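Local coordinates for protein serine acetyltransferase (Entamoeba histolytica, PDB 3Q1X) that probably transfers an acetyl group to the hydroxyl of L-serine in cysteine biosynthesis, using a left-handed beta-helix of hexapeptide repeats, at residues 12-23 with 97-108. Numbering follows the deposited sequence.
Sequences LYEMYLQDEDAF and PSIKRTLKTDLI
D19 divides its carboxylate between two lysines that stand one turn apart on the facing helix. D19 OD2 takes K100 NZ at 2.8 Å through its syn lone pair, whereas D19 OD1 receives K104 NZ at 3.0 Å from well above the carboxylate plane. K100 reaches D19 because its CG lies anti to the backbone N (chi1 170°) and the chain then bends at chi2 and chi4; a water joins the same NZ to the carbonyl O of L12 in helix 2-18. K104 NZ has a second carboxylate, E20 OE1, met at 2.8 Å on its syn side, and the three salt bridges form one network that should favour charged lysines. Before reaching the carboxylates, the K104 chain, bent at chi3 (77°), lies over one face of F23: CE sits above the ring centre, 3.6 Å from the centroid, and NZ adds a cation-pi contact. L107 CD1 meets the edge of that ring, 3.9 Å from F23 CE1. At the other end M15 crosses P97 and R101 at about right angles, its CE 3.5 Å from R101 CG, while L12 CD2 touches P97 CA. The axes of 12-18 and 97-108 approach to 10.7 Å, with N-to-C directions 27° apart. Helix 36-45 packs on L12 and K100, helix 120-126 covers F23 and L107, and T105 OG1 and D106 OD1 hydrogen-bond to the backbone N of H175 and F176, between strands 171-172 and 177-178 of the beta-helix.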
loop_
_atom_site.group_PDB
_atom_site.type_symbol
_atom_site.label_atom_id
_atom_site.label_comp_id
_atom_site.label_asym_id
_atom_site.label_seq_id
_atom_site.Cartn_x
_atom_site.Cartn_y
_atom_site.Cartn_z
ATOM N N LEU A 12 28.641 -16.311 4.818
ATOM C CA LEU A 12 27.275 -16.436 4.294
ATOM C C LEU A 12 27.151 -17.575 3.272
ATOM O O LEU A 12 26.151 -18.305 3.256
ATOM C CB LEU A 12 26.818 -15.109 3.678
ATOM C CG LEU A 12 26.504 -13.936 4.618
ATOM C CD1 LEU A 12 26.287 -12.654 3.816
ATOM C CD2 LEU A 12 25.301 -14.207 5.517
ATOM N N TYR A 13 28.172 -17.740 2.437
ATOM C CA TYR A 13 28.169 -18.826 1.459
ATOM C C TYR A 13 28.222 -20.209 2.115
ATOM O O TYR A 13 27.498 -21.126 1.704
ATOM C CB TYR A 13 29.306 -18.657 0.446
ATOM C CG TYR A 13 29.330 -19.738 -0.610
ATOM C CD1 TYR A 13 28.355 -19.788 -1.607
ATOM C CD2 TYR A 13 30.326 -20.716 -0.608
ATOM C CE1 TYR A 13 28.370 -20.787 -2.578
ATOM C CE2 TYR A 13 30.352 -21.715 -1.574
ATOM C CZ TYR A 13 29.372 -21.743 -2.555
ATOM O OH TYR A 13 29.394 -22.730 -3.510
ATOM N N GLU A 14 29.083 -20.349 3.124
ATOM C CA GLU A 14 29.216 -21.590 3.888
ATOM C C GLU A 14 27.929 -21.927 4.641
ATOM O O GLU A 14 27.549 -23.099 4.745
ATOM C CB GLU A 14 30.400 -21.498 4.858
ATOM C CG GLU A 14 31.773 -21.663 4.198
ATOM C CD GLU A 14 31.981 -23.046 3.585
ATOM O OE1 GLU A 14 31.849 -24.056 4.311
ATOM O OE2 GLU A 14 32.282 -23.122 2.373
ATOM N N MET A 15 27.265 -20.896 5.160
ATOM C CA MET A 15 25.961 -21.060 5.800
ATOM C C MET A 15 24.933 -21.552 4.787
ATOM O O MET A 15 24.176 -22.479 5.072
ATOM C CB MET A 15 25.500 -19.749 6.434
ATOM C CG MET A 15 26.279 -19.378 7.686
ATOM S SD MET A 15 26.123 -17.632 8.064
ATOM C CE MET A 15 24.653 -17.636 9.070
ATOM N N TYR A 16 24.927 -20.936 3.605
ATOM C CA TYR A 16 24.063 -21.360 2.500
ATOM C C TYR A 16 24.264 -22.848 2.183
ATOM O O TYR A 16 23.295 -23.598 2.091
ATOM C CB TYR A 16 24.304 -20.469 1.274
ATOM C CG TYR A 16 23.880 -21.054 -0.065
ATOM C CD1 TYR A 16 22.560 -20.957 -0.514
ATOM C CD2 TYR A 16 24.815 -21.675 -0.897
ATOM C CE1 TYR A 16 22.179 -21.492 -1.754
ATOM C CE2 TYR A 16 24.448 -22.209 -2.133
ATOM C CZ TYR A 16 23.132 -22.114 -2.556
ATOM O OH TYR A 16 22.777 -22.641 -3.781
ATOM N N LEU A 17 25.521 -23.276 2.060
ATOM C CA LEU A 17 25.846 -24.682 1.804
ATOM C C LEU A 17 25.330 -25.652 2.878
ATOM O O LEU A 17 25.008 -26.813 2.579
ATOM C CB LEU A 17 27.356 -24.855 1.628
ATOM C CG LEU A 17 28.006 -24.412 0.318
ATOM C CD1 LEU A 17 29.505 -24.621 0.426
ATOM C CD2 LEU A 17 27.435 -25.163 -0.891
ATOM N N GLN A 18 25.229 -25.165 4.112
ATOM C CA GLN A 18 24.866 -25.990 5.263
ATOM C C GLN A 18 23.392 -25.853 5.643
ATOM O O GLN A 18 22.911 -26.553 6.535
ATOM C CB GLN A 18 25.760 -25.653 6.464
ATOM C CG GLN A 18 27.236 -26.002 6.262
ATOM C CD GLN A 18 28.147 -25.293 7.251
ATOM O OE1 GLN A 18 27.815 -25.157 8.431
ATOM N NE2 GLN A 18 29.304 -24.838 6.776
ATOM N N ASP A 19 22.678 -24.956 4.964
ATOM C CA ASP A 19 21.236 -24.809 5.175
ATOM C C ASP A 19 20.494 -26.096 4.826
ATOM O O ASP A 19 20.849 -26.801 3.883
ATOM C CB ASP A 19 20.660 -23.656 4.340
ATOM C CG ASP A 19 20.959 -22.282 4.920
ATOM O OD1 ASP A 19 21.272 -22.168 6.130
ATOM O OD2 ASP A 19 20.865 -21.302 4.148
ATOM N N GLU A 20 19.462 -26.380 5.610
ATOM C CA GLU A 20 18.539 -27.480 5.374
ATOM C C GLU A 20 17.869 -27.314 3.999
ATOM O O GLU A 20 17.806 -26.204 3.468
ATOM C CB GLU A 20 17.501 -27.522 6.507
ATOM C CG GLU A 20 18.099 -27.676 7.935
ATOM C CD GLU A 20 18.531 -26.357 8.602
ATOM O OE1 GLU A 20 18.721 -25.331 7.914
ATOM O OE2 GLU A 20 18.692 -26.351 9.840
ATOM N N ASP A 21 17.373 -28.412 3.427
ATOM C CA ASP A 21 16.870 -28.418 2.040
ATOM C C ASP A 21 15.700 -27.464 1.787
ATOM O O ASP A 21 15.548 -26.953 0.675
ATOM C CB ASP A 21 16.521 -29.843 1.607
ATOM C CG ASP A 21 17.458 -30.860 2.215
ATOM O OD1 ASP A 21 18.526 -31.124 1.614
ATOM O OD2 ASP A 21 17.154 -31.349 3.330
ATOM N N ALA A 22 14.894 -27.234 2.821
ATOM C CA ALA A 22 13.760 -26.308 2.762
ATOM C C ALA A 22 14.170 -24.876 2.411
ATOM O O ALA A 22 13.345 -24.090 1.928
ATOM C CB ALA A 22 12.994 -26.333 4.075
ATOM N N PHE A 23 15.443 -24.552 2.641
ATOM C CA PHE A 23 15.983 -23.228 2.346
ATOM C C PHE A 23 16.703 -23.229 0.996
ATOM O O PHE A 23 17.370 -22.262 0.633
ATOM C CB PHE A 23 16.918 -22.770 3.472
ATOM C CG PHE A 23 16.247 -22.681 4.814
ATOM C CD1 PHE A 23 15.537 -21.532 5.177
ATOM C CD2 PHE A 23 16.317 -23.742 5.719
ATOM C CE1 PHE A 23 14.913 -21.444 6.417
ATOM C CE2 PHE A 23 15.688 -23.658 6.961
ATOM C CZ PHE A 23 14.985 -22.510 7.312
ATOM N N PRO A 97 25.769 -12.336 9.079
ATOM C CA PRO A 97 25.561 -13.754 9.427
ATOM C C PRO A 97 24.486 -13.973 10.500
ATOM O O PRO A 97 23.650 -14.870 10.338
ATOM C CB PRO A 97 26.942 -14.204 9.924
ATOM C CG PRO A 97 27.889 -13.305 9.213
ATOM C CD PRO A 97 27.195 -11.964 9.169
ATOM N N SER A 98 24.479 -13.156 11.555
ATOM C CA SER A 98 23.479 -13.324 12.617
ATOM C C SER A 98 22.067 -13.008 12.115
ATOM O O SER A 98 21.110 -13.689 12.474
ATOM C CB SER A 98 23.820 -12.512 13.875
ATOM O OG SER A 98 23.799 -11.119 13.653
ATOM N N ILE A 99 21.948 -11.979 11.280
ATOM C CA ILE A 99 20.678 -11.660 10.628
ATOM C C ILE A 99 20.183 -12.831 9.769
ATOM O O ILE A 99 19.002 -13.178 9.813
ATOM C CB ILE A 99 20.777 -10.343 9.816
ATOM C CG1 ILE A 99 21.062 -9.179 10.776
ATOM C CG2 ILE A 99 19.506 -10.123 8.991
ATOM C CD1 ILE A 99 21.475 -7.888 10.108
ATOM N N LYS A 100 21.088 -13.441 9.001
ATOM C CA LYS A 100 20.746 -14.615 8.187
ATOM C C LYS A 100 20.120 -15.722 9.052
ATOM O O LYS A 100 19.081 -16.278 8.703
ATOM C CB LYS A 100 21.985 -15.145 7.448
ATOM C CG LYS A 100 21.793 -16.501 6.759
ATOM C CD LYS A 100 20.800 -16.413 5.598
ATOM C CE LYS A 100 20.357 -17.799 5.149
ATOM N NZ LYS A 100 21.500 -18.739 4.998
ATOM N N ARG A 101 20.759 -16.020 10.185
ATOM C CA ARG A 101 20.228 -17.001 11.139
ATOM C C ARG A 101 18.842 -16.588 11.650
ATOM O O ARG A 101 17.916 -17.403 11.693
ATOM C CB ARG A 101 21.217 -17.208 12.296
ATOM C CG ARG A 101 22.501 -17.907 11.854
ATOM C CD ARG A 101 23.470 -18.219 12.999
ATOM N NE ARG A 101 24.195 -17.045 13.488
ATOM C CZ ARG A 101 25.438 -16.701 13.135
ATOM N NH1 ARG A 101 26.143 -17.436 12.282
ATOM N NH2 ARG A 101 25.982 -15.610 13.650
ATOM N N THR A 102 18.684 -15.307 11.980
ATOM C CA THR A 102 17.404 -14.832 12.486
ATOM C C THR A 102 16.321 -14.920 11.412
ATOM O O THR A 102 15.178 -15.289 11.705
ATOM C CB THR A 102 17.492 -13.387 12.999
ATOM O OG1 THR A 102 18.509 -13.303 13.996
ATOM C CG2 THR A 102 16.165 -12.955 13.604
ATOM N N LEU A 103 16.680 -14.575 10.176
ATOM C CA LEU A 103 15.712 -14.603 9.074
ATOM C C LEU A 103 15.208 -16.024 8.819
ATOM O O LEU A 103 14.047 -16.219 8.452
ATOM C CB LEU A 103 16.304 -13.993 7.800
ATOM C CG LEU A 103 16.374 -12.462 7.760
ATOM C CD1 LEU A 103 17.106 -12.021 6.505
ATOM C CD2 LEU A 103 14.987 -11.817 7.814
ATOM N N LYS A 104 16.073 -17.014 9.036
ATOM C CA LYS A 104 15.642 -18.409 8.943
ATOM C C LYS A 104 14.543 -18.702 9.961
ATOM O O LYS A 104 13.543 -19.344 9.618
ATOM C CB LYS A 104 16.824 -19.371 9.121
ATOM C CG LYS A 104 17.691 -19.479 7.880
ATOM C CD LYS A 104 18.888 -20.385 8.127
ATOM C CE LYS A 104 18.494 -21.852 8.086
ATOM N NZ LYS A 104 19.611 -22.742 8.538
ATOM N N THR A 105 14.728 -18.237 11.197
ATOM C CA THR A 105 13.715 -18.439 12.249
ATOM C C THR A 105 12.402 -17.718 11.924
ATOM O O THR A 105 11.314 -18.256 12.172
ATOM C CB THR A 105 14.199 -18.022 13.666
ATOM O OG1 THR A 105 14.272 -16.593 13.772
ATOM C CG2 THR A 105 15.556 -18.648 14.019
ATOM N N ASP A 106 12.492 -16.510 11.368
ATOM C CA ASP A 106 11.297 -15.793 10.903
ATOM C C ASP A 106 10.512 -16.607 9.865
ATOM O O ASP A 106 9.273 -16.626 9.870
ATOM C CB ASP A 106 11.671 -14.421 10.327
ATOM C CG ASP A 106 12.428 -13.552 11.320
ATOM O OD1 ASP A 106 12.135 -13.600 12.537
ATOM O OD2 ASP A 106 13.329 -12.813 10.888
ATOM N N LEU A 107 11.230 -17.274 8.968
ATOM C CA LEU A 107 10.589 -18.131 7.967
ATOM C C LEU A 107 9.887 -19.320 8.600
ATOM O O LEU A 107 8.738 -19.616 8.269
ATOM C CB LEU A 107 11.598 -18.605 6.928
ATOM C CG LEU A 107 12.098 -17.582 5.926
ATOM C CD1 LEU A 107 13.309 -18.143 5.241
ATOM C CD2 LEU A 107 11.023 -17.218 4.889
ATOM N N ILE A 108 10.576 -19.984 9.520
ATOM C CA ILE A 108 9.989 -21.071 10.309
ATOM C C ILE A 108 8.688 -20.623 10.976
ATOM O O ILE A 108 7.668 -21.320 10.894
ATOM C CB ILE A 108 10.989 -21.590 11.364
ATOM C CG1 ILE A 108 12.179 -22.242 10.651
ATOM C CG2 ILE A 108 10.309 -22.583 12.308
ATOM C CD1 ILE A 108 13.408 -22.452 11.514
HETATM O O HOH W 1 23.614 -17.491 3.738
#